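Adhesion G-protein coupled receptor G6 (Danio rerio, PDB 6V55) probably acts as a cell-adhesion receptor in myelination, through a calcium-binding extracellular region made of several domains. Local coordinates at residues Q374-R379 with E423-S428; K543-V548 with S580-K585; E51-E54 with Y60-V63. All coordinates share one frame; numbering follows the deposited sequence.

Interaction 1 (Q374-R379 with E423-S428)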
loop_
_atom_site.group_PDB
_atom_site.type_symbol
_atom_site.label_atom_id
_atom_site.label_comp_id
_atom_site.label_asym_id
_atom_site.label_seq_id
_atom_site.Cartn_x
_atom_site.Cartn_y
_atom_site.Cartn_z
ATOM N N GLN A 374 -29.691 26.351 0.693
ATOM C CA GLN A 374 -30.730 25.985 -0.260
ATOM C C GLN A 374 -30.974 27.056 -1.328
ATOM O O GLN A 374 -31.563 26.734 -2.364
ATOM C CB GLN A 374 -32.026 25.641 0.473
ATOM C CG GLN A 374 -32.854 26.818 0.818
ATOM C CD GLN A 374 -34.317 26.497 0.873
ATOM O OE1 GLN A 374 -34.946 26.605 1.930
ATOM N NE2 GLN A 374 -34.879 26.102 -0.263
ATOM N N ASN A 375 -30.492 28.297 -1.141
ATOM C CA ASN A 375 -30.462 29.265 -2.240
ATOM C C ASN A 375 -29.380 28.963 -3.279
ATOM O O ASN A 375 -29.397 29.568 -4.354
ATOM C CB ASN A 375 -30.230 30.696 -1.737
ATOM C CG ASN A 375 -31.346 31.208 -0.837
ATOM O OD1 ASN A 375 -32.383 30.561 -0.659
ATOM N ND2 ASN A 375 -31.107 32.355 -0.211
ATOM N N TRP A 376 -28.429 28.073 -2.996
ATOM C CA TRP A 376 -27.485 27.620 -4.017
ATOM C C TRP A 376 -27.683 26.154 -4.394
ATOM O O TRP A 376 -26.769 25.549 -4.978
ATOM C CB TRP A 376 -26.041 27.844 -3.570
ATOM C CG TRP A 376 -25.655 29.274 -3.378
ATOM C CD1 TRP A 376 -25.684 29.990 -2.215
ATOM C CD2 TRP A 376 -25.183 30.168 -4.386
ATOM N NE1 TRP A 376 -25.249 31.273 -2.438
ATOM C CE2 TRP A 376 -24.937 31.408 -3.765
ATOM C CE3 TRP A 376 -24.947 30.041 -5.758
ATOM C CZ2 TRP A 376 -24.470 32.515 -4.470
ATOM C CZ3 TRP A 376 -24.482 31.138 -6.458
ATOM C CH2 TRP A 376 -24.247 32.360 -5.812
ATOM N N MET A 377 -28.848 25.582 -4.040
ATOM C CA MET A 377 -29.259 24.196 -4.312
ATOM C C MET A 377 -28.314 23.143 -3.729
ATOM O O MET A 377 -28.218 22.033 -4.263
ATOM C CB MET A 377 -29.489 23.929 -5.818
ATOM C CG MET A 377 -30.485 24.852 -6.566
ATOM S SD MET A 377 -32.055 25.301 -5.778
ATOM C CE MET A 377 -32.759 23.724 -5.284
ATOM N N TYR A 378 -27.588 23.483 -2.664
ATOM C CA TYR A 378 -26.785 22.527 -1.904
ATOM C C TYR A 378 -27.612 21.942 -0.766
ATOM O O TYR A 378 -28.393 22.657 -0.133
ATOM C CB TYR A 378 -25.529 23.187 -1.326
ATOM C CG TYR A 378 -24.404 23.291 -2.312
ATOM C CD1 TYR A 378 -23.560 22.210 -2.550
ATOM C CD2 TYR A 378 -24.187 24.465 -3.006
ATOM C CE1 TYR A 378 -22.519 22.307 -3.473
ATOM C CE2 TYR A 378 -23.160 24.577 -3.918
ATOM C CZ TYR A 378 -22.330 23.506 -4.151
ATOM O OH TYR A 378 -21.316 23.648 -5.070
ATOM N N ARG A 379 -27.457 20.640 -0.513
ATOM C CA ARG A 379 -28.160 20.014 0.609
ATOM C C ARG A 379 -27.258 19.988 1.839
ATOM O O ARG A 379 -26.811 18.940 2.308
ATOM C CB ARG A 379 -28.640 18.619 0.241
ATOM C CG ARG A 379 -29.534 18.614 -0.964
ATOM C CD ARG A 379 -29.485 17.291 -1.678
ATOM N NE ARG A 379 -28.118 16.923 -2.034
ATOM C CZ ARG A 379 -27.750 15.692 -2.378
ATOM N NH1 ARG A 379 -28.656 14.723 -2.408
ATOM N NH2 ARG A 379 -26.482 15.427 -2.687
ATOM N N GLU A 423 -17.597 28.825 3.223
ATOM C CA GLU A 423 -17.243 30.129 3.772
ATOM C C GLU A 423 -17.674 31.262 2.848
ATOM O O GLU A 423 -18.241 32.258 3.311
ATOM C CB GLU A 423 -15.739 30.200 4.041
ATOM C CG GLU A 423 -15.251 29.212 5.090
ATOM C CD GLU A 423 -13.744 29.254 5.298
ATOM O OE1 GLU A 423 -13.273 28.790 6.361
ATOM O OE2 GLU A 423 -13.031 29.765 4.407
ATOM N N SER A 424 -17.509 31.092 1.536
ATOM C CA SER A 424 -17.859 32.176 0.626
ATOM C C SER A 424 -19.355 32.272 0.332
ATOM O O SER A 424 -19.821 33.365 -0.013
ATOM C CB SER A 424 -17.075 32.051 -0.683
ATOM O OG SER A 424 -17.456 30.889 -1.393
ATOM N N MET A 425 -20.128 31.181 0.437
ATOM C CA MET A 425 -21.583 31.356 0.362
ATOM C C MET A 425 -22.145 32.005 1.615
ATOM O O MET A 425 -23.185 32.676 1.546
ATOM C CB MET A 425 -22.305 30.044 0.129
ATOM C CG MET A 425 -21.936 29.397 -1.154
ATOM S SD MET A 425 -22.043 27.619 -0.941
ATOM C CE MET A 425 -23.778 27.434 -0.712
ATOM N N LEU A 426 -21.481 31.823 2.760
ATOM C CA LEU A 426 -21.907 32.521 3.962
ATOM C C LEU A 426 -21.404 33.960 3.996
ATOM O O LEU A 426 -22.165 34.855 4.381
ATOM C CB LEU A 426 -21.452 31.759 5.199
ATOM C CG LEU A 426 -22.137 30.412 5.421
ATOM C CD1 LEU A 426 -21.609 29.807 6.680
ATOM C CD2 LEU A 426 -23.652 30.548 5.491
ATOM N N ARG A 427 -20.147 34.211 3.580
ATOM C CA ARG A 427 -19.581 35.568 3.588
ATOM C C ARG A 427 -20.285 36.507 2.615
ATOM O O ARG A 427 -20.300 37.728 2.842
ATOM C CB ARG A 427 -18.097 35.542 3.242
ATOM C CG ARG A 427 -17.190 35.226 4.401
ATOM C CD ARG A 427 -15.760 34.937 3.959
ATOM N NE ARG A 427 -15.122 33.979 4.854
ATOM C CZ ARG A 427 -13.982 33.348 4.578
ATOM N NH1 ARG A 427 -13.364 33.594 3.425
ATOM N NH2 ARG A 427 -13.453 32.476 5.444
ATOM N N SER A 428 -20.875 35.967 1.539
ATOM C CA SER A 428 -21.634 36.759 0.576
ATOM C C SER A 428 -23.102 36.926 0.970
ATOM O O SER A 428 -23.901 37.408 0.163
ATOM C CB SER A 428 -21.539 36.141 -0.818
ATOM O OG SER A 428 -22.294 34.946 -0.906
HETATM O O HOH W 1 -24.958 33.579 -0.454
#
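W376 and M425 mark the nearest backbone approach, CA to CA 8.2 Å, where 374-379 turns off the end of helix 361-374 and passes the last turn of helix 419-427, from which 423-428 is taken. A type I turn from Q374 to M377 makes the corner. M377 then takes a positive phi as the C-prime residue of a Schellman motif, with Y378 N bonded to F373 O and a weak M377 N to Q374 O bond, and both aromatics beside M377 send their CB toward the other helix.

M425 does the touching on the far side. Its CG lies over one face of the W376 indole, 4.1 Å from the centroid of the five-membered ring and 19° off its normal, a CH-pi contact. CG is anti to the carbonyl carbon (chi1 -62°), and bends at chi2 and chi3 then fold the thioether round to bring M425 CE within 3.5 Å of W376 CD1. M425 CE also meets the Y378 ring obliquely, 3.8 Å from Y378 CD2, and SD makes oblique Met-aromatic contacts with both rings.

The contact lies at the surface of the SEA domain, where helix 419-427 packs against helix 361-374: L426, on the inner side of helix 419-427, packs on W368, L369 and F373 and on V441 of strand 436-445. An alanine in place of M425 would probably leave the W376 ring face and the Y378 ring without their shared apolar partner and the two side chains freer to turn.

At the edge of the indole, in its plane, water 1 accepts from W376 NE1 at 3.1 Å. It donates to M425 O, 2.8 Å away, and also reaches S428 OG at 3.0 Å, bridging the loop to the residue just past the helix end.

Interaction 2 (K543-V548 with S580-K585)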
loop_
_atom_site.group_PDB
_atom_site.type_symbol
_atom_site.label_atom_id
_atom_site.label_comp_id
_atom_site.label_asym_id
_atom_site.label_seq_id
_atom_site.Cartn_x
_atom_site.Cartn_y
_atom_site.Cartn_z
ATOM N N LYS A 543 -2.474 -24.217 24.491
ATOM C CA LYS A 543 -3.463 -24.643 23.494
ATOM C C LYS A 543 -2.960 -25.787 22.600
ATOM O O LYS A 543 -3.745 -26.686 22.266
ATOM C CB LYS A 543 -3.885 -23.454 22.633
ATOM C CG LYS A 543 -5.102 -23.736 21.763
ATOM C CD LYS A 543 -6.283 -24.228 22.594
ATOM C CE LYS A 543 -6.899 -23.056 23.369
ATOM N NZ LYS A 543 -7.935 -23.445 24.374
ATOM N N VAL A 544 -1.661 -25.794 22.251
ATOM C CA VAL A 544 -1.056 -26.910 21.519
ATOM C C VAL A 544 -1.096 -28.189 22.352
ATOM O O VAL A 544 -1.378 -29.271 21.823
ATOM C CB VAL A 544 0.379 -26.534 21.090
ATOM C CG1 VAL A 544 1.232 -27.736 20.689
ATOM C CG2 VAL A 544 0.318 -25.596 19.945
ATOM N N MET A 545 -0.933 -28.073 23.676
ATOM C CA MET A 545 -1.059 -29.242 24.547
ATOM C C MET A 545 -2.496 -29.758 24.614
ATOM O O MET A 545 -2.717 -30.976 24.625
ATOM C CB MET A 545 -0.559 -28.916 25.950
ATOM C CG MET A 545 -0.623 -30.083 26.946
ATOM S SD MET A 545 0.285 -31.550 26.387
ATOM C CE MET A 545 1.728 -31.180 27.334
ATOM N N GLU A 546 -3.483 -28.853 24.622
ATOM C CA GLU A 546 -4.877 -29.283 24.589
ATOM C C GLU A 546 -5.212 -29.939 23.258
ATOM O O GLU A 546 -5.899 -30.972 23.215
ATOM C CB GLU A 546 -5.799 -28.090 24.833
ATOM C CG GLU A 546 -5.571 -27.360 26.151
ATOM C CD GLU A 546 -6.406 -26.078 26.258
ATOM O OE1 GLU A 546 -6.216 -25.313 27.240
ATOM O OE2 GLU A 546 -7.251 -25.834 25.356
ATOM N N LEU A 547 -4.657 -29.382 22.182
ATOM C CA LEU A 547 -4.854 -29.895 20.843
ATOM C C LEU A 547 -4.251 -31.278 20.681
ATOM O O LEU A 547 -4.875 -32.150 20.080
ATOM C CB LEU A 547 -4.227 -28.933 19.842
ATOM C CG LEU A 547 -4.466 -29.159 18.360
ATOM C CD1 LEU A 547 -4.765 -27.831 17.751
ATOM C CD2 LEU A 547 -3.275 -29.779 17.676
ATOM N N VAL A 548 -3.037 -31.492 21.187
ATOM C CA VAL A 548 -2.378 -32.779 20.982
ATOM C C VAL A 548 -3.061 -33.849 21.834
ATOM O O VAL A 548 -3.205 -34.999 21.407
ATOM C CB VAL A 548 -0.866 -32.626 21.259
ATOM C CG1 VAL A 548 -0.140 -33.963 21.374
ATOM C CG2 VAL A 548 -0.222 -31.837 20.149
ATOM N N SER A 580 8.333 -24.179 28.327
ATOM C CA SER A 580 9.160 -25.222 27.718
ATOM C C SER A 580 8.749 -26.620 28.161
ATOM O O SER A 580 8.816 -27.561 27.363
ATOM C CB SER A 580 10.646 -25.000 28.021
ATOM O OG SER A 580 10.955 -25.227 29.385
ATOM N N GLU A 581 8.286 -26.774 29.403
ATOM C CA GLU A 581 7.937 -28.112 29.869
ATOM C C GLU A 581 6.627 -28.594 29.246
ATOM O O GLU A 581 6.486 -29.780 28.939
ATOM C CB GLU A 581 7.867 -28.147 31.390
ATOM C CG GLU A 581 7.796 -29.555 31.942
ATOM C CD GLU A 581 7.281 -29.618 33.365
ATOM O OE1 GLU A 581 6.988 -28.549 33.960
ATOM O OE2 GLU A 581 7.187 -30.750 33.889
ATOM N N THR A 582 5.682 -27.684 29.003
ATOM C CA THR A 582 4.480 -28.049 28.261
ATOM C C THR A 582 4.809 -28.364 26.801
ATOM O O THR A 582 4.319 -29.367 26.253
ATOM C CB THR A 582 3.464 -26.914 28.375
ATOM O OG1 THR A 582 3.087 -26.747 29.753
ATOM C CG2 THR A 582 2.241 -27.184 27.557
ATOM N N ALA A 583 5.701 -27.559 26.195
ATOM C CA ALA A 583 6.143 -27.762 24.815
ATOM C C ALA A 583 6.860 -29.085 24.647
ATOM O O ALA A 583 6.589 -29.816 23.689
ATOM C CB ALA A 583 7.075 -26.630 24.380
ATOM N N LEU A 584 7.739 -29.416 25.597
ATOM C CA LEU A 584 8.455 -30.683 25.551
ATOM C C LEU A 584 7.510 -31.854 25.740
ATOM O O LEU A 584 7.595 -32.838 24.998
ATOM C CB LEU A 584 9.531 -30.720 26.623
ATOM C CG LEU A 584 10.792 -29.975 26.210
ATOM C CD1 LEU A 584 11.795 -30.026 27.385
ATOM C CD2 LEU A 584 11.373 -30.511 24.899
ATOM N N LYS A 585 6.558 -31.726 26.672
ATOM C CA LYS A 585 5.625 -32.813 26.935
ATOM C C LYS A 585 4.608 -32.966 25.807
ATOM O O LYS A 585 4.210 -34.097 25.505
ATOM C CB LYS A 585 4.949 -32.606 28.300
ATOM C CG LYS A 585 5.814 -32.968 29.507
ATOM C CD LYS A 585 5.221 -32.443 30.800
ATOM C CE LYS A 585 5.663 -33.267 32.009
ATOM N NZ LYS A 585 4.890 -32.931 33.248
#
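M545 reaches across from one helix and lays its terminal methyl against the backbone and side chains of T582 and K585 on the other. CG is set anti to the backbone N (chi1 -179°), which aims the chain at the neighbouring helix, and bends at chi2 and chi3 turn CE against its surface. There M545 CE comes to 3.3 Å from T582 O and 3.7 Å from K585 CB, so the methyl is touched by residues three apart on the other helix. Nearer its root, M545 CB meets T582 CG2 at 3.7 Å. The threonine offers this methyl while its OG1 takes the rotamer position anti to the carbonyl carbon.

Both M545–T582 and M545–K585 side chains cross obliquely, and the contact is made of apolar carbon against carbon and a carbonyl oxygen. K585 contributes only the start of its chain. Its extended remainder leads away, and K585 NZ forms a weak 3.2 Å salt bridge with E581 OE2, one turn back on the same helix. On the other helix, K543 NZ pairs with E546 OE2 at 2.7 Å and also bonds to the carbonyls of T508 and I510.

The two backbones approach to 6.8 Å between M545 CA and T582 CA, with both helices running in the same general direction. M545 also touches A586, while V544, L547 and V548 pack on V561 of helix 555-568. L584 faces F683 and F736 instead. Such a bundle of helices, set against beta strands that end in the GPS motif, is characteristic of the adhesion-receptor GAIN domain.

Interaction 3 (E51-E54 with Y60-V63); sequences ELEE and YDRV. With CA (calcium ion), chain C.
E53 and D61 face each other at 5.7 Å between their CA atoms, where the loop 51-54 runs beside the residues leading into strand 62-66. Their carboxylates share a calcium ion. E53, its chain extended with CG anti to the backbone N (chi1 170°), gives OE1 at 2.5 Å from the metal; D61 binds through both oxygens, OD1 at 2.5 Å and OD2 at 2.7 Å. The two carboxylate planes stand 75° apart, and the ion would offset the repulsion expected between them. D98, S100, V101 and water 3 complete this calcium site of the CUB domain, and Y25 OH bonds to D61 OD2.

The other oxygen of E53, OE2, lies 3.3 Å from Y60 CD2, approaching the ring obliquely, and forms a salt bridge with K477. That lysine also makes a cation-pi contact with Y60, linking the site to a residue over 400 positions later in the chain. Water 2 links E53 O to Y60 N.

Away from the metal, L52 CD2 meets V63 CG2 at 3.8 Å. Both leucine and valine pack on F95 of strand 90-96 and F106 of strand 105-114, which belong to the two different sheets of the domain.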
loop_
_atom_site.group_PDB
_atom_site.type_symbol
_atom_site.label_atom_id
_atom_site.label_comp_id
_atom_site.label_asym_id
_atom_site.label_seq_id
_atom_site.Cartn_x
_atom_site.Cartn_y
_atom_site.Cartn_z
ATOM N N GLU A 51 -0.288 -9.837 -5.553
ATOM C CA GLU A 51 -1.101 -10.863 -4.910
ATOM C C GLU A 51 -1.171 -10.577 -3.418
ATOM O O GLU A 51 -0.149 -10.642 -2.727
ATOM C CB GLU A 51 -0.539 -12.264 -5.160
ATOM C CG GLU A 51 -1.343 -13.379 -4.480
ATOM C CD GLU A 51 -0.625 -14.745 -4.453
ATOM O OE1 GLU A 51 0.638 -14.798 -4.399
ATOM O OE2 GLU A 51 -1.349 -15.773 -4.482
ATOM N N LEU A 52 -2.366 -10.269 -2.921
ATOM C CA LEU A 52 -2.594 -10.065 -1.497
ATOM C C LEU A 52 -3.586 -11.099 -0.987
ATOM O O LEU A 52 -4.254 -11.787 -1.763
ATOM C CB LEU A 52 -3.121 -8.657 -1.217
ATOM C CG LEU A 52 -2.121 -7.671 -0.623
ATOM C CD1 LEU A 52 -1.016 -7.408 -1.618
ATOM C CD2 LEU A 52 -2.829 -6.389 -0.304
ATOM N N GLU A 53 -3.648 -11.220 0.335
ATOM C CA GLU A 53 -4.657 -12.043 0.993
ATOM C C GLU A 53 -6.039 -11.471 0.703
ATOM O O GLU A 53 -6.276 -10.279 0.912
ATOM C CB GLU A 53 -4.391 -12.076 2.493
ATOM C CG GLU A 53 -5.492 -12.696 3.287
ATOM C CD GLU A 53 -5.252 -12.665 4.797
ATOM O OE1 GLU A 53 -4.444 -11.847 5.287
ATOM O OE2 GLU A 53 -5.893 -13.469 5.514
ATOM N N GLU A 54 -6.936 -12.285 0.161
ATOM C CA GLU A 54 -8.241 -11.754 -0.204
ATOM C C GLU A 54 -9.180 -11.728 1.002
ATOM O O GLU A 54 -9.087 -12.571 1.899
ATOM C CB GLU A 54 -8.856 -12.552 -1.357
ATOM C CG GLU A 54 -9.836 -11.693 -2.206
ATOM C CD GLU A 54 -10.544 -12.468 -3.304
ATOM O OE1 GLU A 54 -11.166 -11.823 -4.188
ATOM O OE2 GLU A 54 -10.451 -13.719 -3.291
ATOM N N TYR A 60 -8.491 -7.676 5.567
ATOM C CA TYR A 60 -7.351 -8.408 6.123
ATOM C C TYR A 60 -6.054 -7.720 5.705
ATOM O O TYR A 60 -5.466 -6.995 6.513
ATOM C CB TYR A 60 -7.362 -9.874 5.685
ATOM C CG TYR A 60 -8.467 -10.727 6.306
ATOM C CD1 TYR A 60 -9.191 -10.278 7.397
ATOM C CD2 TYR A 60 -8.773 -11.987 5.789
ATOM C CE1 TYR A 60 -10.202 -11.048 7.949
ATOM C CE2 TYR A 60 -9.779 -12.762 6.336
ATOM C CZ TYR A 60 -10.481 -12.289 7.416
ATOM O OH TYR A 60 -11.474 -13.058 7.983
ATOM N N ASP A 61 -5.587 -7.922 4.471
ATOM C CA ASP A 61 -4.489 -7.134 3.931
ATOM C C ASP A 61 -5.034 -6.270 2.816
ATOM O O ASP A 61 -5.787 -6.759 1.976
ATOM C CB ASP A 61 -3.365 -7.999 3.352
ATOM C CG ASP A 61 -2.878 -9.068 4.311
ATOM O OD1 ASP A 61 -3.174 -8.944 5.513
ATOM O OD2 ASP A 61 -2.207 -10.030 3.861
ATOM N N ARG A 62 -4.636 -5.000 2.764
ATOM C CA ARG A 62 -5.113 -4.125 1.696
ATOM C C ARG A 62 -3.995 -3.207 1.227
ATOM O O ARG A 62 -3.076 -2.883 1.981
ATOM C CB ARG A 62 -6.333 -3.290 2.134
ATOM C CG ARG A 62 -6.071 -2.322 3.262
ATOM C CD ARG A 62 -7.237 -1.340 3.457
ATOM N NE ARG A 62 -8.490 -2.010 3.801
ATOM C CZ ARG A 62 -9.536 -1.433 4.397
ATOM N NH1 ARG A 62 -9.517 -0.140 4.739
ATOM N NH2 ARG A 62 -10.615 -2.170 4.663
ATOM N N VAL A 63 -4.070 -2.816 -0.041
ATOM C CA VAL A 63 -3.277 -1.729 -0.604
ATOM C C VAL A 63 -4.250 -0.607 -0.922
ATOM O O VAL A 63 -5.263 -0.853 -1.581
ATOM C CB VAL A 63 -2.518 -2.162 -1.868
ATOM C CG1 VAL A 63 -1.939 -0.960 -2.620
ATOM C CG2 VAL A 63 -1.416 -3.090 -1.495
HETATM CA CA CA C . -2.347 -11.162 6.352
HETATM O O HOH W 2 -7.596 -8.151 2.752
HETATM O O HOH W 3 -0.082 -10.496 7.340
#

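Interaction 3 comes first along the chain, in the CUB domain, then interaction 1 in the SEA domain and interaction 2 in helices 534-550 and 573-593. They share no helix or sheet. The centres of interactions 1 and 2 are about 68 Å apart, on opposite sides of the chain's centre; that of interaction 3 lies about 42 Å from the first and about 32 Å from the second. Interactions 1 and 2 are surface contacts, the first loop to helix, the second helix to helix; calcium-bound interaction 3 is buried and nearest the middle. Each thus belongs to a different part of a long extracellular region, consistent with a receptor built from successive domains.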